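Local coordinates for glycosyl hydrolase (Rhizobium leguminosarum bv. trifolii, PDB 5NDX), which probably hydrolyses O-glycosidic bonds as a family 39 glycoside hydrolase, being the bacterial orthologue of human alpha-L-iduronidase, at residues R57-Y62 against E95-P100; F141-Q146 against T160-A165; T25-A30 against D313-G318. The protein carries 2 engineered substitutions. All blocks are in the same frame, centred on the assembly; numbering follows the deposited sequence.

Interaction 1 of 3, residues R57-Y62 against E95-P100; sequences RVHYLY and ELMGNP. With 8U8 ((2~{R},3~{S},4~{S},5~{R},6~{S})-6-(4-methyl-2-oxidanylidene-chromen-7-yl)oxy-3,4,5-tris(oxidanyl)oxane-2-carboxylic acid), chain M.
His59 ND1 donates to Glu95 OE1 at 2.6 Å, and the carboxylate oxygen accepts the bond on its syn lone pair. The acceptor lies almost in the imidazole plane, although ring and carboxylate planes are turned 40° apart. With CG beside the backbone N (chi1 -76°), the ring points its other nitrogen into the substrate pocket, where His59 NE2 gives a nearly straight bond to 8U8 O3, 3.1 Å long at 167°. Glu95 is thus a second-shell residue that fixes the ring rotation of a sugar-binding histidine. Its OE2 sits over one face of the Arg57 guanidinium in a salt bridge, but the position of NH1 is doubtful, and its pairs with Glu142 and Asp264 are equally uncertain; Arg57 NH2 bridges to Glu265 and bonds to Asn145 OD1.

Met97, its chain extended beyond CG, places its methyl in the corner formed by the His59 and Tyr60 rings. CE stands over the centre of the Tyr60 ring, 3.5 Å from its centroid, and over the rim of one face of His59, a pair of CH-pi contacts; SD receives a weak bond from Tyr60 N. On the backbone, Tyr62 N donates to Met97 O at 3.0 Å. Water 1 stitches the chains further, donating to Val58 O (2.8 Å) and Glu95 O (2.7 Å) and accepting from Leu61 N.

The contact crowns neighbouring parallel strands 55-58 and 91-95 of the TIM barrel. Helix 76-87 backs Val58 and Leu61, while helix 110-131 receives Tyr62 through Thr123 and Trp116.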
# COMPACT_ATOMS: atom_id res chain seq x y z
N ARG A 57 -9.15 1.91 0.39
CA ARG A 57 -10.40 1.40 -0.13
C ARG A 57 -11.07 0.68 1.04
O ARG A 57 -10.73 -0.47 1.36
CB ARG A 57 -10.18 0.48 -1.30
CG ARG A 57 -11.46 -0.11 -1.89
CD ARG A 57 -11.23 -0.72 -3.28
NE ARG A 57 -11.79 -2.05 -3.31
CZ ARG A 57 -12.99 -2.40 -3.74
NH1 ARG A 57 -13.81 -1.53 -4.26
NH2 ARG A 57 -13.36 -3.64 -3.64
N VAL A 58 -11.93 1.39 1.75
CA VAL A 58 -12.51 0.86 2.98
C VAL A 58 -14.01 0.53 2.76
O VAL A 58 -14.79 1.43 2.36
CB VAL A 58 -12.38 1.88 4.13
CG1 VAL A 58 -13.04 1.34 5.38
CG2 VAL A 58 -10.91 2.24 4.40
N HIS A 59 -14.39 -0.72 3.05
CA HIS A 59 -15.76 -1.20 2.83
C HIS A 59 -16.76 -0.63 3.84
O HIS A 59 -16.45 -0.50 5.03
CB HIS A 59 -15.87 -2.73 2.99
CG HIS A 59 -15.34 -3.54 1.87
ND1 HIS A 59 -15.05 -3.02 0.62
CD2 HIS A 59 -15.13 -4.88 1.77
CE1 HIS A 59 -14.64 -3.99 -0.18
NE2 HIS A 59 -14.67 -5.13 0.50
N TYR A 60 -17.97 -0.38 3.36
CA TYR A 60 -19.12 -0.01 4.22
C TYR A 60 -18.96 1.33 4.93
O TYR A 60 -19.38 1.49 6.07
CB TYR A 60 -19.39 -1.11 5.25
CG TYR A 60 -19.66 -2.48 4.66
CD1 TYR A 60 -20.84 -2.70 3.95
CD2 TYR A 60 -18.79 -3.55 4.86
CE1 TYR A 60 -21.15 -3.94 3.43
CE2 TYR A 60 -19.09 -4.81 4.33
CZ TYR A 60 -20.28 -4.99 3.61
OH TYR A 60 -20.63 -6.18 3.05
N LEU A 61 -18.39 2.32 4.24
CA LEU A 61 -18.34 3.66 4.82
C LEU A 61 -19.75 4.16 5.22
O LEU A 61 -19.89 4.77 6.27
CB LEU A 61 -17.65 4.66 3.87
CG LEU A 61 -16.11 4.50 3.87
CD1 LEU A 61 -15.55 5.20 2.65
CD2 LEU A 61 -15.52 5.02 5.16
N TYR A 62 -20.78 3.86 4.43
CA TYR A 62 -22.14 4.35 4.78
C TYR A 62 -22.81 3.64 5.99
O TYR A 62 -23.76 4.19 6.55
CB TYR A 62 -23.05 4.32 3.56
CG TYR A 62 -22.82 5.42 2.53
CD1 TYR A 62 -22.47 6.72 2.91
CD2 TYR A 62 -22.97 5.17 1.16
CE1 TYR A 62 -22.32 7.75 1.98
CE2 TYR A 62 -22.80 6.18 0.21
CZ TYR A 62 -22.48 7.48 0.64
OH TYR A 62 -22.36 8.52 -0.25
N GLU A 95 -15.93 3.61 -1.90
CA GLU A 95 -16.98 2.73 -2.36
C GLU A 95 -18.29 3.26 -1.81
O GLU A 95 -18.42 3.46 -0.58
CB GLU A 95 -16.79 1.29 -1.88
CG GLU A 95 -15.45 0.70 -2.29
CD GLU A 95 -15.21 -0.64 -1.61
OE1 GLU A 95 -14.76 -0.64 -0.43
OE2 GLU A 95 -15.53 -1.67 -2.26
N LEU A 96 -19.23 3.50 -2.72
CA LEU A 96 -20.54 4.04 -2.33
C LEU A 96 -21.38 2.85 -1.83
O LEU A 96 -22.15 2.25 -2.57
CB LEU A 96 -21.17 4.76 -3.51
CG LEU A 96 -20.41 6.03 -3.91
CD1 LEU A 96 -20.88 6.60 -5.24
CD2 LEU A 96 -20.43 7.09 -2.82
N MET A 97 -21.21 2.52 -0.56
CA MET A 97 -21.54 1.23 -0.07
C MET A 97 -21.85 1.28 1.40
O MET A 97 -21.19 1.97 2.19
CB MET A 97 -20.31 0.36 -0.32
CG MET A 97 -20.18 -0.96 0.40
SD MET A 97 -18.53 -1.73 0.10
CE MET A 97 -18.89 -3.32 0.83
N GLY A 98 -22.84 0.48 1.77
CA GLY A 98 -23.37 0.43 3.13
C GLY A 98 -24.83 0.87 3.11
O GLY A 98 -25.35 1.27 2.06
N ASN A 99 -25.46 0.83 4.28
CA ASN A 99 -26.93 0.99 4.34
C ASN A 99 -27.30 1.68 5.64
O ASN A 99 -27.53 1.02 6.66
CB ASN A 99 -27.61 -0.39 4.24
CG ASN A 99 -29.12 -0.29 4.10
OD1 ASN A 99 -29.70 0.80 4.03
ND2 ASN A 99 -29.76 -1.43 4.02
N PRO A 100 -27.33 3.00 5.63
CA PRO A 100 -27.52 3.70 6.90
C PRO A 100 -28.86 3.36 7.58
O PRO A 100 -29.90 3.51 6.97
CB PRO A 100 -27.49 5.17 6.50
CG PRO A 100 -26.78 5.20 5.17
CD PRO A 100 -27.24 3.94 4.50
C15 8U8 M . -18.04 -14.93 -1.23
C13 8U8 M . -17.18 -14.66 -2.32
C14 8U8 M . -17.42 -15.31 -3.53
C16 8U8 M . -16.62 -15.04 -4.65
O9 8U8 M . -16.87 -15.68 -5.67
O8 8U8 M . -15.58 -14.14 -4.58
C11 8U8 M . -15.39 -13.39 -3.45
C10 8U8 M . -14.42 -12.39 -3.45
C12 8U8 M . -16.19 -13.65 -2.30
C7 8U8 M . -15.98 -12.84 -1.16
C8 8U8 M . -15.01 -11.83 -1.18
C9 8U8 M . -14.21 -11.61 -2.31
O2 8U8 M . -13.26 -10.60 -2.38
C5 8U8 M . -12.56 -10.03 -1.21
O1 8U8 M . -12.08 -11.11 -0.39
C1 8U8 M . -11.70 -10.82 0.90
C6 8U8 M . -10.55 -11.65 1.05
O7 8U8 M . -10.29 -11.99 2.20
O6 8U8 M . -9.92 -11.90 0.04
C2 8U8 M . -11.21 -9.37 1.19
O5 8U8 M . -9.86 -9.22 0.68
C3 8U8 M . -12.19 -8.25 0.63
O4 8U8 M . -12.78 -7.58 1.69
C4 8U8 M . -13.28 -8.85 -0.31
O3 8U8 M . -13.92 -7.73 -1.05
O HOH W 1 -17.40 2.04 1.51
O HOH W 2 -14.23 3.01 0.37

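Interaction 2 of 3, residues F141-Q146 against T160-A165. Engineered in segment 141-146: Gln146 (natural residue Glu). With 8U8 ((2~{R},3~{S},4~{S},5~{R},6~{S})-6-(4-methyl-2-oxidanylidene-chromen-7-yl)oxy-3,4,5-tris(oxidanyl)oxane-2-carboxylic acid), chain M.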
# COMPACT_ATOMS: atom_id res chain seq x y z
N PHE A 141 -14.52 7.48 -6.75
CA PHE A 141 -15.73 6.86 -6.23
C PHE A 141 -15.99 5.62 -7.01
O PHE A 141 -15.77 5.59 -8.22
CB PHE A 141 -16.92 7.81 -6.36
CG PHE A 141 -16.80 9.00 -5.49
CD1 PHE A 141 -17.24 8.95 -4.17
CD2 PHE A 141 -16.12 10.12 -5.93
CE1 PHE A 141 -17.09 10.04 -3.32
CE2 PHE A 141 -15.93 11.21 -5.09
CZ PHE A 141 -16.42 11.16 -3.80
N GLU A 142 -16.48 4.60 -6.31
CA GLU A 142 -16.70 3.28 -6.88
C GLU A 142 -18.03 2.72 -6.46
O GLU A 142 -18.52 3.01 -5.36
CB GLU A 142 -15.64 2.27 -6.36
CG GLU A 142 -15.44 1.13 -7.32
CD GLU A 142 -14.45 0.09 -6.84
OE1 GLU A 142 -14.19 0.05 -5.64
OE2 GLU A 142 -13.96 -0.70 -7.66
N THR A 143 -18.57 1.86 -7.29
CA THR A 143 -19.71 1.04 -6.88
C THR A 143 -19.37 0.12 -5.71
O THR A 143 -18.21 -0.23 -5.45
CB THR A 143 -20.13 0.02 -7.94
OG1 THR A 143 -18.98 -0.80 -8.24
CG2 THR A 143 -20.65 0.69 -9.16
N THR A 144 -20.46 -0.28 -5.08
CA THR A 144 -20.50 -1.14 -3.92
C THR A 144 -19.86 -2.40 -4.34
O THR A 144 -20.05 -2.91 -5.47
CB THR A 144 -21.99 -1.40 -3.44
OG1 THR A 144 -22.05 -1.68 -2.03
CG2 THR A 144 -22.67 -2.52 -4.23
N ASN A 145 -19.16 -2.94 -3.37
CA ASN A 145 -18.26 -4.04 -3.59
C ASN A 145 -19.04 -5.29 -4.06
O ASN A 145 -20.27 -5.44 -3.82
CB ASN A 145 -17.50 -4.33 -2.29
CG ASN A 145 -16.42 -5.38 -2.48
OD1 ASN A 145 -15.52 -5.23 -3.34
ND2 ASN A 145 -16.53 -6.48 -1.71
N GLN A 146 -18.29 -6.15 -4.76
CA GLN A 146 -18.82 -7.31 -5.39
C GLN A 146 -20.12 -6.85 -6.04
O GLN A 146 -20.10 -6.06 -6.99
CB GLN A 146 -18.98 -8.48 -4.40
CG GLN A 146 -17.78 -9.42 -4.33
CD GLN A 146 -16.93 -9.28 -3.06
OE1 GLN A 146 -17.45 -9.34 -1.94
NE2 GLN A 146 -15.63 -9.12 -3.23
N THR A 160 -28.19 -1.81 -11.60
CA THR A 160 -28.07 -0.84 -12.66
C THR A 160 -28.75 0.51 -12.30
O THR A 160 -28.27 1.58 -12.68
CB THR A 160 -28.55 -1.53 -13.96
OG1 THR A 160 -27.72 -1.15 -15.04
CG2 THR A 160 -30.00 -1.26 -14.28
N ASN A 161 -29.83 0.47 -11.52
CA ASN A 161 -30.47 1.69 -10.99
C ASN A 161 -29.61 2.35 -9.89
O ASN A 161 -29.58 3.57 -9.76
CB ASN A 161 -31.81 1.38 -10.31
CG ASN A 161 -32.90 0.93 -11.27
OD1 ASN A 161 -32.85 1.14 -12.48
ND2 ASN A 161 -33.91 0.34 -10.68
N TYR A 162 -29.06 1.51 -9.03
CA TYR A 162 -28.08 1.92 -8.02
C TYR A 162 -26.89 2.68 -8.65
O TYR A 162 -26.54 3.77 -8.18
CB TYR A 162 -27.65 0.70 -7.19
CG TYR A 162 -26.30 0.84 -6.53
CD1 TYR A 162 -26.14 1.57 -5.34
CD2 TYR A 162 -25.18 0.27 -7.10
CE1 TYR A 162 -24.89 1.71 -4.74
CE2 TYR A 162 -23.94 0.40 -6.52
CZ TYR A 162 -23.79 1.14 -5.36
OH TYR A 162 -22.54 1.24 -4.84
N TYR A 163 -26.33 2.14 -9.74
CA TYR A 163 -25.25 2.81 -10.50
C TYR A 163 -25.71 4.19 -11.00
O TYR A 163 -25.05 5.22 -10.80
CB TYR A 163 -24.75 1.94 -11.68
CG TYR A 163 -23.51 2.52 -12.30
CD1 TYR A 163 -22.26 2.28 -11.73
CD2 TYR A 163 -23.60 3.41 -13.35
CE1 TYR A 163 -21.12 2.88 -12.23
CE2 TYR A 163 -22.48 4.01 -13.85
CZ TYR A 163 -21.22 3.75 -13.29
OH TYR A 163 -20.08 4.37 -13.76
N ASP A 164 -26.90 4.21 -11.61
CA ASP A 164 -27.53 5.45 -12.09
C ASP A 164 -27.63 6.50 -11.02
O ASP A 164 -27.39 7.66 -11.27
CB ASP A 164 -28.96 5.17 -12.62
CG ASP A 164 -28.97 4.33 -13.88
OD1 ASP A 164 -28.01 4.42 -14.66
OD2 ASP A 164 -29.96 3.58 -14.10
N ALA A 165 -28.02 6.06 -9.83
CA ALA A 165 -28.21 6.95 -8.67
C ALA A 165 -26.88 7.49 -8.15
O ALA A 165 -26.77 8.69 -7.82
CB ALA A 165 -28.93 6.18 -7.57
C15 8U8 M . -18.04 -14.93 -1.23
C13 8U8 M . -17.18 -14.66 -2.32
C14 8U8 M . -17.42 -15.31 -3.53
C16 8U8 M . -16.62 -15.04 -4.65
O9 8U8 M . -16.87 -15.68 -5.67
O8 8U8 M . -15.58 -14.14 -4.58
C11 8U8 M . -15.39 -13.39 -3.45
C10 8U8 M . -14.42 -12.39 -3.45
C12 8U8 M . -16.19 -13.65 -2.30
C7 8U8 M . -15.98 -12.84 -1.16
C8 8U8 M . -15.01 -11.83 -1.18
C9 8U8 M . -14.21 -11.61 -2.31
O2 8U8 M . -13.26 -10.60 -2.38
C5 8U8 M . -12.56 -10.03 -1.21
O1 8U8 M . -12.08 -11.11 -0.39
C1 8U8 M . -11.70 -10.82 0.90
C6 8U8 M . -10.55 -11.65 1.05
O7 8U8 M . -10.29 -11.99 2.20
O6 8U8 M . -9.92 -11.90 0.04
C2 8U8 M . -11.21 -9.37 1.19
O5 8U8 M . -9.86 -9.22 0.68
C3 8U8 M . -12.19 -8.25 0.63
O4 8U8 M . -12.78 -7.58 1.69
C4 8U8 M . -13.28 -8.85 -0.31
O3 8U8 M . -13.92 -7.73 -1.05
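Tyr162 reaches from helix 155-171 to the chain leaving strand 140-142, where its OH accepts the backbone N-H of Thr144. The N to OH distance is 2.6 Å, but the bond is bent, 133° at the hydrogen, with the amide near the ring plane. Thr144 CB presses close, 3.0 Å from the Tyr162 OH. The same hydroxyl bonds to Leu96 O, so one buried phenol ties together the loops after two neighbouring strands.

Strand 140-142 and helix 155-171 open a beta-alpha-beta unit of the TIM barrel continuing into strand 179-184, and the two tyrosines join the chain following the strand (Thr143 and Thr144) to that helix. Asn145 and Gln146, next after Thr144 in the chain, face the substrate: Asn145 ND2 donates to 8U8 O3 at 3.0 Å. In the model Gln146 NE2 also donates to O3, at 3.1 Å, less certainly because the residue, an engineered replacement of the predicted proton-donor glutamate, is poorly ordered.

Next along the helix, Tyr163 has CG anti to the backbone N (chi1 -170°), which brings its ring edge to Thr143. Methyl CG2 of Thr143 lies in the ring plane, 3.4 Å from Tyr163 CD1. The Tyr163 hydroxyl is bonded to Arg213 O.

Interaction 3 of 3, residues T25-A30 against D313-G318. With 8U8 ((2~{R},3~{S},4~{S},5~{R},6~{S})-6-(4-methyl-2-oxidanylidene-chromen-7-yl)oxy-3,4,5-tris(oxidanyl)oxane-2-carboxylic acid), chain M.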
# COMPACT_ATOMS: atom_id res chain seq x y z
N THR A 25 -4.18 0.47 -0.55
CA THR A 25 -4.52 -0.71 0.22
C THR A 25 -5.97 -0.54 0.69
O THR A 25 -6.67 0.41 0.33
CB THR A 25 -3.51 -0.97 1.40
OG1 THR A 25 -3.85 -2.19 2.09
CG2 THR A 25 -3.52 0.13 2.41
N GLY A 26 -6.42 -1.50 1.46
CA GLY A 26 -7.78 -1.49 1.90
C GLY A 26 -8.04 -2.49 3.00
O GLY A 26 -7.16 -3.30 3.36
N PHE A 27 -9.24 -2.38 3.56
CA PHE A 27 -9.72 -3.25 4.63
C PHE A 27 -11.24 -3.08 4.81
O PHE A 27 -11.88 -2.27 4.12
CB PHE A 27 -8.99 -3.01 5.95
CG PHE A 27 -9.16 -1.62 6.50
CD1 PHE A 27 -10.25 -1.29 7.29
CD2 PHE A 27 -8.24 -0.65 6.23
CE1 PHE A 27 -10.42 -0.02 7.78
CE2 PHE A 27 -8.38 0.63 6.74
CZ PHE A 27 -9.49 0.94 7.50
N SER A 28 -11.78 -3.90 5.72
CA SER A 28 -13.18 -3.92 6.07
C SER A 28 -13.24 -4.31 7.56
O SER A 28 -12.40 -5.07 8.01
CB SER A 28 -13.91 -4.95 5.23
OG SER A 28 -15.28 -4.73 5.39
N PRO A 29 -14.19 -3.79 8.34
CA PRO A 29 -15.15 -2.76 7.96
C PRO A 29 -14.68 -1.38 8.37
O PRO A 29 -13.66 -1.21 9.07
CB PRO A 29 -16.39 -3.15 8.80
CG PRO A 29 -15.78 -3.54 10.11
CD PRO A 29 -14.54 -4.36 9.67
N ALA A 30 -15.48 -0.40 7.96
CA ALA A 30 -15.17 1.01 8.14
C ALA A 30 -15.00 1.43 9.59
O ALA A 30 -14.23 2.35 9.88
CB ALA A 30 -16.24 1.86 7.48
N ASP A 313 -5.30 -5.52 -0.69
CA ASP A 313 -6.34 -5.46 0.32
C ASP A 313 -5.83 -6.07 1.62
O ASP A 313 -6.32 -7.09 2.09
CB ASP A 313 -7.57 -6.14 -0.23
CG ASP A 313 -8.80 -5.79 0.53
OD1 ASP A 313 -9.08 -4.58 0.69
OD2 ASP A 313 -9.48 -6.73 0.94
N HIS A 314 -4.77 -5.46 2.14
CA HIS A 314 -3.92 -6.05 3.15
C HIS A 314 -3.71 -5.22 4.39
O HIS A 314 -2.75 -5.45 5.14
CB HIS A 314 -2.61 -6.55 2.55
CG HIS A 314 -1.66 -5.50 2.03
ND1 HIS A 314 -1.93 -4.15 1.94
CD2 HIS A 314 -0.40 -5.65 1.56
CE1 HIS A 314 -0.89 -3.52 1.45
NE2 HIS A 314 0.06 -4.41 1.22
N ALA A 315 -4.63 -4.27 4.62
CA ALA A 315 -4.56 -3.43 5.82
C ALA A 315 -5.49 -3.88 6.93
O ALA A 315 -5.76 -3.12 7.85
CB ALA A 315 -4.76 -1.95 5.46
N PHE A 316 -6.00 -5.10 6.83
CA PHE A 316 -6.77 -5.76 7.89
C PHE A 316 -5.85 -5.87 9.09
O PHE A 316 -4.61 -5.78 8.95
CB PHE A 316 -7.23 -7.17 7.49
CG PHE A 316 -8.26 -7.17 6.41
CD1 PHE A 316 -9.60 -7.07 6.73
CD2 PHE A 316 -7.89 -7.26 5.06
CE1 PHE A 316 -10.56 -7.05 5.72
CE2 PHE A 316 -8.86 -7.25 4.05
CZ PHE A 316 -10.19 -7.14 4.38
N ILE A 317 -6.46 -5.97 10.27
CA ILE A 317 -5.73 -6.11 11.54
C ILE A 317 -5.70 -7.58 11.93
O ILE A 317 -6.72 -8.19 11.91
CB ILE A 317 -6.41 -5.29 12.68
CG1 ILE A 317 -6.46 -3.83 12.28
CG2 ILE A 317 -5.64 -5.46 13.97
CD1 ILE A 317 -7.01 -2.91 13.34
N GLY A 318 -4.52 -8.13 12.25
CA GLY A 318 -4.39 -9.54 12.61
C GLY A 318 -2.94 -9.96 12.80
O GLY A 318 -2.06 -9.14 13.05
C15 8U8 M . -18.04 -14.93 -1.23
C13 8U8 M . -17.18 -14.66 -2.32
C14 8U8 M . -17.42 -15.31 -3.53
C16 8U8 M . -16.62 -15.04 -4.65
O9 8U8 M . -16.87 -15.68 -5.67
O8 8U8 M . -15.58 -14.14 -4.58
C11 8U8 M . -15.39 -13.39 -3.45
C10 8U8 M . -14.42 -12.39 -3.45
C12 8U8 M . -16.19 -13.65 -2.30
C7 8U8 M . -15.98 -12.84 -1.16
C8 8U8 M . -15.01 -11.83 -1.18
C9 8U8 M . -14.21 -11.61 -2.31
O2 8U8 M . -13.26 -10.60 -2.38
C5 8U8 M . -12.56 -10.03 -1.21
O1 8U8 M . -12.08 -11.11 -0.39
C1 8U8 M . -11.70 -10.82 0.90
C6 8U8 M . -10.55 -11.65 1.05
O7 8U8 M . -10.29 -11.99 2.20
O6 8U8 M . -9.92 -11.90 0.04
C2 8U8 M . -11.21 -9.37 1.19
O5 8U8 M . -9.86 -9.22 0.68
C3 8U8 M . -12.19 -8.25 0.63
O4 8U8 M . -12.78 -7.58 1.69
C4 8U8 M . -13.28 -8.85 -0.31
O3 8U8 M . -13.92 -7.73 -1.05
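Phe316 lays one face of its ring over the backbone of Phe27: the CA of Phe27 stands 4.0 Å from the ring centroid, 14° off the normal, a CH-pi contact displaced toward the rim. The overlap lies at the seam of the TIM barrel, where strand 24-27, the first of the eight, comes together with the loop that follows the last, 307-310. Ser28 N approaches the ring obliquely, 3.4 Å from Phe316 CE1. Trp272 stacks on the same phenyl group, which turns its edge to the sugar, with CZ 3.8 Å from 8U8 O4.

A single backbone hydrogen bond links the two segments, Ala315 N donating to Gly26 O at 3.0 Å. Beside it, the Ala315 methyl fits between Thr25 and Phe27 and meets Phe27 CD2 at 3.8 Å, while the Phe27 side chain runs on to helix 36-45 and Met38.

At Thr25, toward the start of the first segment, OG1 and His314 ND1 share a hydrogen bond of 2.7 Å, the hydroxyl lying at the edge of the imidazole. His314 CG is tucked between its backbone N and carbonyl carbon (chi1 67°), which folds the ring back against the strand although its CB points away from it. NE2, at the other side of that ring, makes a weak bond to Gly365 O.

Asp313 belongs both to this seam and to the ligand site. Its OD1 rests against the glycine backbone, 3.3 Å from Gly26 C, while OD2 accepts a short 2.5 Å hydrogen bond from 8U8 O5.

Overall arrangement
All three interactions are largely buried and sit at the ends of strands in one parallel barrel, each sending side chains to the same 8U8. Interactions 1 and 3 are joined directly, because strands 24-27 and 55-58 are neighbours and probably pair through backbone hydrogen bonds. Interaction 1 also touches interaction 2, through Leu96 and Tyr162 and through Met97 and Thr144, whereas interactions 2 and 3 remain about 7 Å apart at their nearest atoms. Interaction 1 is the most extensive and mixes charge, water and a methionine; interaction 2 is a small contact between the chain following a strand and a helix; interaction 3 combines aromatic packing with a Thr-His bond, a backbone bond and an aspartate that meets the ligand.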